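Side-chain contacts in DNA polymerase III subunit beta (Helicobacter pylori 26695, PDB 4S3I), which encircles DNA as a ring-shaped sliding processivity factor, tethering DNA polymerases and other proteins to the template: residues 71-74 / 75-78; 268-271 / 272-276; 321-324 / 325-328. All coordinates share one frame; numbering follows the deposited sequence.

Contact 1. Residues 71-74 / 75-78; sequences TING and KKFL
Asn73 carries its CG anti to the backbone N (chi1 -175°), which brings the amide oxygen round to the first turn of the following helix and to the backbone N-H of Lys76. This is an N-cap at the junction of strand 68-73 with helix 74-82, the strand-to-helix step in the N-terminal domain of this ring-forming beta subunit. The evidence for the cap is the bond from Lys76 N to Asn73 OD1, 2.9 Å long, almost straight at hydrogen (173°) and lying in the carbonyl plane of the amide. As in N-caps generally, the oxygen takes up a first-turn N-H that lacks a helical carbonyl partner. Regular helical bonding begins alongside: Phe77 N donates to Asn73 O at 3.0 Å, and Leu78 N to Gly74 O at 3.1 Å, the latter from above the carbonyl plane. Gly74 O has a second partner in Gln20 NE2.

Lys76 also passes its aliphatic chain slantwise across the capping amide, with CG 3.3 Å from Asn73 OD1. Beyond this, its NZ forms a salt bridge with Glu300 of the second subunit, so the capped turn stands at the subunit interface. Lys75 NZ forms a salt bridge with Asp79, one turn on.

On the buried side Ile72 meets Phe77 at about a right angle. Leu12 and Leu16 of helix 9-19 pack against the same phenylalanine, joining the junction to the domain core. Both branches of the isoleucine take part: CG2 touches Phe77 CD2 at 3.4 Å, while CD1 sits over one face, displaced toward the rim, in a CH-pi contact 3.6 Å from the centroid of the Phe77 ring and 22° off its normal.

Contact 2. Residues 268-271 / 272-276; sequences ESIK and LCSSL
Leu272 and Cys273 continue the helical backbone that runs through Glu268 and Ser269, and the i to i+4 bonds follow in order. Leu272 N donates to Glu268 O at 3.1 Å, Cys273 N to Ser269 O also at 3.1 Å, and Ser274 N to Ile270 O at 2.9 Å. The N-H angle of the third falls to 138°, the most bent of the three. Leu276 N then reaches back three residues to Cys273 O at 3.1 Å.

Side-chain hydroxyls reinforce this last turn. Ser274 sets OG beside its own backbone N (chi1 -75°), from where the hydroxyl donates to Ile270 O at 2.8 Å. That carbonyl thus accepts twice from one residue, and the two donors arrive from opposite faces of its plane, OG standing 43° out of it. Ser275 is rotated differently about its CA-CB bond and bonds three residues back: its OG donates to Leu272 O at 2.9 Å, nearly along the C=O axis. Between them the two serines bind carbonyls near the end of the helix.

The side chains pack on two sides, within the domain and against the second subunit. A methyl-to-hydroxyl approach brings Ile270 CG2 to 4.0 Å from Ser274 OG. Ile270 and Ser274 both rest on Ile280 of strand 279-284; Cys273 packs on Ile280 and Phe291. Leu272 instead reaches Phe107 of the second subunit, where Ser275 and Leu276 also find packing partners, and Glu268 forms a salt bridge to Lys85 of that subunit.

Serine hydroxyls bonded back to carbonyls three or four residues earlier are a familiar feature of helices, and here they occur in the last turn of helix 263-273 and the residues after it, at the head-to-tail interface that closes the ring.

Contact 3. Residues 321-324 / 325-328; sequences GVNA and KFFL
Asn323 and Phe326 make the flat-group contact of this turn: the asparagine amide lies over one face of the ring, the two planes only 3° apart, in a stacked amide-aromatic arrangement. ND2 is above the middle of the ring, 3.6 Å from Phe326 CZ, while the amide carbon CG approaches Phe326 CG at 3.5 Å. The torsion of Phe326 explains the overlap: with CG placed beside the backbone N (chi1 -63°), the ring folds back under the residue three positions earlier. The partly exposed phenylalanine also touches Lys178.

Hydrogen bonds come next. Asn323, last residue of strand 318-323 in the C-terminal domain, is the N-cap of helix 324-332, and its OD1 accepts from Phe326 N at 2.9 Å. The donor stands above the carbonyl plane, 38° out of it, consistent with an amide turned parallel to the ring; the same amide thus serves in both the cap and the stack. Main-chain bonds carry the helix on, Phe327 N to Asn323 O at 3.0 Å and Leu328 N to Ala324 O at 2.9 Å; the Leu328 side chain stays near the same acceptor, its CG 3.4 Å from Ala324 O. Ala324 is tied by its backbone to Ser278.

Purely apolar contact is lighter and lies on the buried side. Val322 crosses Phe327 obliquely, its CG1 at 3.9 Å from Phe327 CD2, and both side chains meet Phe350 of strand 350-354.

How the contacts relate
Contacts 1 and 3 are similar strand-to-helix steps, probably at corresponding places in related domains, 44 Å apart between centres and on opposite sides of the chain's centre. Each has an asparagine cap, but contact 1 is largely buried and pairs an in-plane cap with a lysine chain and a CH-pi contact, whereas contact 3, partly buried, sets its cap amide on an aromatic face. Contact 2 covers the last turn of a helix and the residues that follow, where hydroxyls bind carbonyls. It packs directly on contact 3, centres 10 Å apart, with Ile270 CD1 at 3.3 Å from Phe327 CD1. Contacts 1 and 2 both reach the second subunit; contact 3 touches no other chain.

Contact 1. Residues 71-74 / 75-78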
loop_
_atom_site.group_PDB
_atom_site.type_symbol
_atom_site.label_atom_id
_atom_site.label_comp_id
_atom_site.label_asym_id
_atom_site.label_seq_id
_atom_site.Cartn_x
_atom_site.Cartn_y
_atom_site.Cartn_z
ATOM N N THR A 71 -3.269 1.055 -33.012
ATOM C CA THR A 71 -3.664 1.325 -31.619
ATOM C C THR A 71 -3.668 0.022 -30.858
ATOM O O THR A 71 -3.772 -1.040 -31.463
ATOM C CB THR A 71 -5.089 1.898 -31.496
ATOM O OG1 THR A 71 -6.036 0.820 -31.544
ATOM C CG2 THR A 71 -5.386 2.910 -32.603
ATOM N N ILE A 72 -3.600 0.100 -29.532
ATOM C CA ILE A 72 -3.594 -1.093 -28.706
ATOM C C ILE A 72 -4.066 -0.729 -27.303
ATOM O O ILE A 72 -3.819 0.385 -26.825
ATOM C CB ILE A 72 -2.171 -1.730 -28.669
ATOM C CG1 ILE A 72 -2.176 -3.084 -27.967
ATOM C CG2 ILE A 72 -1.134 -0.768 -28.070
ATOM C CD1 ILE A 72 -0.782 -3.644 -27.705
ATOM N N ASN A 73 -4.766 -1.661 -26.660
ATOM C CA ASN A 73 -5.178 -1.485 -25.269
ATOM C C ASN A 73 -3.954 -1.274 -24.378
ATOM O O ASN A 73 -3.101 -2.156 -24.262
ATOM C CB ASN A 73 -5.967 -2.700 -24.785
ATOM C CG ASN A 73 -6.519 -2.511 -23.384
ATOM O OD1 ASN A 73 -5.834 -2.763 -22.404
ATOM N ND2 ASN A 73 -7.772 -2.063 -23.292
ATOM N N GLY A 74 -3.865 -0.102 -23.762
ATOM C CA GLY A 74 -2.677 0.272 -23.004
ATOM C C GLY A 74 -2.422 -0.556 -21.756
ATOM O O GLY A 74 -1.276 -0.822 -21.395
ATOM N N LYS A 75 -3.487 -0.968 -21.083
ATOM C CA LYS A 75 -3.305 -1.731 -19.843
ATOM C C LYS A 75 -2.810 -3.148 -20.140
ATOM O O LYS A 75 -1.875 -3.635 -19.507
ATOM C CB LYS A 75 -4.599 -1.772 -19.023
ATOM C CG LYS A 75 -4.499 -2.652 -17.750
ATOM C CD LYS A 75 -5.883 -2.970 -17.178
ATOM C CE LYS A 75 -5.788 -3.606 -15.790
ATOM N NZ LYS A 75 -5.029 -4.883 -15.787
ATOM N N LYS A 76 -3.441 -3.802 -21.108
ATOM C CA LYS A 76 -3.012 -5.139 -21.521
ATOM C C LYS A 76 -1.581 -5.110 -22.065
ATOM O O LYS A 76 -0.786 -5.991 -21.767
ATOM C CB LYS A 76 -3.977 -5.726 -22.564
ATOM C CG LYS A 76 -5.386 -5.993 -22.029
ATOM C CD LYS A 76 -6.374 -6.290 -23.165
ATOM C CE LYS A 76 -7.810 -6.400 -22.652
ATOM N NZ LYS A 76 -8.063 -7.681 -21.936
ATOM N N PHE A 77 -1.282 -4.094 -22.871
ATOM C CA PHE A 77 0.043 -3.910 -23.466
ATOM C C PHE A 77 1.083 -3.880 -22.361
ATOM O O PHE A 77 2.073 -4.602 -22.407
ATOM C CB PHE A 77 0.079 -2.587 -24.266
ATOM C CG PHE A 77 1.213 -2.484 -25.264
ATOM C CD1 PHE A 77 2.020 -3.576 -25.558
ATOM C CD2 PHE A 77 1.466 -1.278 -25.913
ATOM C CE1 PHE A 77 3.064 -3.473 -26.491
ATOM C CE2 PHE A 77 2.502 -1.161 -26.852
ATOM C CZ PHE A 77 3.302 -2.260 -27.137
ATOM N N LEU A 78 0.857 -3.059 -21.346
ATOM C CA LEU A 78 1.816 -2.977 -20.249
ATOM C C LEU A 78 1.849 -4.280 -19.445
ATOM O O LEU A 78 2.922 -4.726 -19.009
ATOM C CB LEU A 78 1.499 -1.792 -19.345
ATOM C CG LEU A 78 2.325 -1.724 -18.061
ATOM C CD1 LEU A 78 3.824 -1.672 -18.359
ATOM C CD2 LEU A 78 1.897 -0.524 -17.232
#

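Contact 2. Residues 268-271 / 272-276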
loop_
_atom_site.group_PDB
_atom_site.type_symbol
_atom_site.label_atom_id
_atom_site.label_comp_id
_atom_site.label_asym_id
_atom_site.label_seq_id
_atom_site.Cartn_x
_atom_site.Cartn_y
_atom_site.Cartn_z
ATOM N N GLU A 268 6.414 17.563 15.395
ATOM C CA GLU A 268 6.394 16.435 16.319
ATOM C C GLU A 268 5.329 16.656 17.404
ATOM O O GLU A 268 4.580 15.743 17.766
ATOM C CB GLU A 268 7.789 16.258 16.921
ATOM C CG GLU A 268 7.987 15.017 17.742
ATOM C CD GLU A 268 9.372 14.976 18.387
ATOM O OE1 GLU A 268 9.657 14.006 19.128
ATOM O OE2 GLU A 268 10.171 15.918 18.156
ATOM N N SER A 269 5.231 17.889 17.884
ATOM C CA SER A 269 4.302 18.223 18.958
ATOM C C SER A 269 2.854 18.193 18.472
ATOM O O SER A 269 1.964 17.700 19.172
ATOM C CB SER A 269 4.656 19.595 19.544
ATOM O OG SER A 269 5.922 19.545 20.182
ATOM N N ILE A 270 2.634 18.717 17.270
ATOM C CA ILE A 270 1.306 18.738 16.660
ATOM C C ILE A 270 0.793 17.332 16.329
ATOM O O ILE A 270 -0.371 17.006 16.602
ATOM C CB ILE A 270 1.304 19.633 15.416
ATOM C CG1 ILE A 270 1.434 21.091 15.863
ATOM C CG2 ILE A 270 0.032 19.431 14.597
ATOM C CD1 ILE A 270 1.861 22.026 14.764
ATOM N N LYS A 271 1.654 16.497 15.752
ATOM C CA LYS A 271 1.286 15.100 15.513
ATOM C C LYS A 271 0.902 14.421 16.812
ATOM O O LYS A 271 -0.061 13.653 16.875
ATOM C CB LYS A 271 2.436 14.337 14.854
ATOM C CG LYS A 271 2.702 14.755 13.425
ATOM C CD LYS A 271 3.944 14.070 12.865
ATOM C CE LYS A 271 4.180 14.489 11.415
ATOM N NZ LYS A 271 5.532 14.094 10.899
ATOM N N LEU A 272 1.670 14.711 17.855
ATOM C CA LEU A 272 1.458 14.112 19.167
ATOM C C LEU A 272 0.051 14.406 19.697
ATOM O O LEU A 272 -0.635 13.507 20.180
ATOM C CB LEU A 272 2.513 14.644 20.142
ATOM C CG LEU A 272 2.550 14.005 21.519
ATOM C CD1 LEU A 272 2.454 12.504 21.334
ATOM C CD2 LEU A 272 3.831 14.353 22.267
ATOM N N CYS A 273 -0.383 15.661 19.616
ATOM C CA CYS A 273 -1.720 16.015 20.115
ATOM C C CYS A 273 -2.795 15.544 19.143
ATOM O O CYS A 273 -3.932 15.292 19.537
ATOM C CB CYS A 273 -1.833 17.525 20.375
ATOM S SG CYS A 273 -0.764 18.106 21.721
ATOM N N SER A 274 -2.404 15.395 17.879
ATOM C CA SER A 274 -3.311 14.958 16.814
ATOM C C SER A 274 -3.776 13.533 17.000
ATOM O O SER A 274 -4.675 13.072 16.301
ATOM C CB SER A 274 -2.633 15.056 15.447
ATOM O OG SER A 274 -2.559 16.394 15.034
ATOM N N SER A 275 -3.140 12.819 17.918
ATOM C CA SER A 275 -3.534 11.454 18.191
ATOM C C SER A 275 -4.945 11.440 18.765
ATOM O O SER A 275 -5.677 10.460 18.609
ATOM C CB SER A 275 -2.563 10.804 19.166
ATOM O OG SER A 275 -2.616 11.439 20.422
ATOM N N LEU A 276 -5.330 12.539 19.413
ATOM C CA LEU A 276 -6.616 12.594 20.108
ATOM C C LEU A 276 -7.566 13.703 19.619
ATOM O O LEU A 276 -8.690 13.814 20.110
ATOM C CB LEU A 276 -6.402 12.729 21.622
ATOM C CG LEU A 276 -5.810 11.526 22.353
ATOM C CD1 LEU A 276 -5.831 11.753 23.864
ATOM C CD2 LEU A 276 -6.594 10.262 21.990
#

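Contact 3. Residues 321-324 / 325-328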
loop_
_atom_site.group_PDB
_atom_site.type_symbol
_atom_site.label_atom_id
_atom_site.label_comp_id
_atom_site.label_asym_id
_atom_site.label_seq_id
_atom_site.Cartn_x
_atom_site.Cartn_y
_atom_site.Cartn_z
ATOM N N GLY A 321 -5.872 28.974 18.361
ATOM C CA GLY A 321 -6.531 27.724 18.005
ATOM C C GLY A 321 -6.221 27.372 16.559
ATOM O O GLY A 321 -6.433 28.198 15.665
ATOM N N VAL A 322 -5.702 26.168 16.315
ATOM C CA VAL A 322 -5.302 25.786 14.957
ATOM C C VAL A 322 -5.820 24.426 14.502
ATOM O O VAL A 322 -6.030 23.523 15.312
ATOM C CB VAL A 322 -3.776 25.806 14.770
ATOM C CG1 VAL A 322 -3.189 27.143 15.206
ATOM C CG2 VAL A 322 -3.119 24.654 15.540
ATOM N N ASN A 323 -6.020 24.291 13.192
ATOM C CA ASN A 323 -6.300 22.997 12.579
ATOM C C ASN A 323 -4.967 22.257 12.438
ATOM O O ASN A 323 -4.022 22.756 11.815
ATOM C CB ASN A 323 -6.992 23.185 11.217
ATOM C CG ASN A 323 -7.246 21.863 10.481
ATOM O OD1 ASN A 323 -6.327 21.065 10.259
ATOM N ND2 ASN A 323 -8.492 21.649 10.069
ATOM N N ALA A 324 -4.893 21.071 13.036
ATOM C CA ALA A 324 -3.627 20.347 13.137
ATOM C C ALA A 324 -3.102 19.958 11.757
ATOM O O ALA A 324 -1.941 20.221 11.413
ATOM C CB ALA A 324 -3.798 19.113 14.029
ATOM N N LYS A 325 -3.961 19.325 10.965
ATOM C CA LYS A 325 -3.585 18.927 9.608
ATOM C C LYS A 325 -3.130 20.114 8.763
ATOM O O LYS A 325 -2.135 20.022 8.047
ATOM C CB LYS A 325 -4.754 18.211 8.922
ATOM C CG LYS A 325 -4.560 17.983 7.420
ATOM C CD LYS A 325 -5.907 17.626 6.772
ATOM C CE LYS A 325 -5.763 17.272 5.301
ATOM N NZ LYS A 325 -7.103 17.117 4.658
ATOM N N PHE A 326 -3.835 21.237 8.834
ATOM C CA PHE A 326 -3.425 22.385 8.007
ATOM C C PHE A 326 -2.056 22.884 8.454
ATOM O O PHE A 326 -1.177 23.175 7.635
ATOM C CB PHE A 326 -4.423 23.543 8.082
ATOM C CG PHE A 326 -5.794 23.219 7.543
ATOM C CD1 PHE A 326 -6.047 22.017 6.891
ATOM C CD2 PHE A 326 -6.830 24.127 7.694
ATOM C CE1 PHE A 326 -7.316 21.726 6.404
ATOM C CE2 PHE A 326 -8.100 23.846 7.207
ATOM C CZ PHE A 326 -8.343 22.646 6.563
ATOM N N PHE A 327 -1.877 22.984 9.764
ATOM C CA PHE A 327 -0.625 23.494 10.298
ATOM C C PHE A 327 0.505 22.576 9.858
ATOM O O PHE A 327 1.562 23.029 9.418
ATOM C CB PHE A 327 -0.701 23.553 11.830
ATOM C CG PHE A 327 0.182 24.608 12.447
ATOM C CD1 PHE A 327 1.559 24.427 12.521
ATOM C CD2 PHE A 327 -0.372 25.785 12.959
ATOM C CE1 PHE A 327 2.397 25.404 13.113
ATOM C CE2 PHE A 327 0.442 26.771 13.542
ATOM C CZ PHE A 327 1.838 26.575 13.618
ATOM N N LEU A 328 0.285 21.270 9.975
ATOM C CA LEU A 328 1.318 20.316 9.582
ATOM C C LEU A 328 1.631 20.444 8.100
ATOM O O LEU A 328 2.799 20.447 7.696
ATOM C CB LEU A 328 0.896 18.876 9.898
ATOM C CG LEU A 328 1.011 18.457 11.347
ATOM C CD1 LEU A 328 0.445 17.047 11.552
ATOM C CD2 LEU A 328 2.470 18.527 11.791
#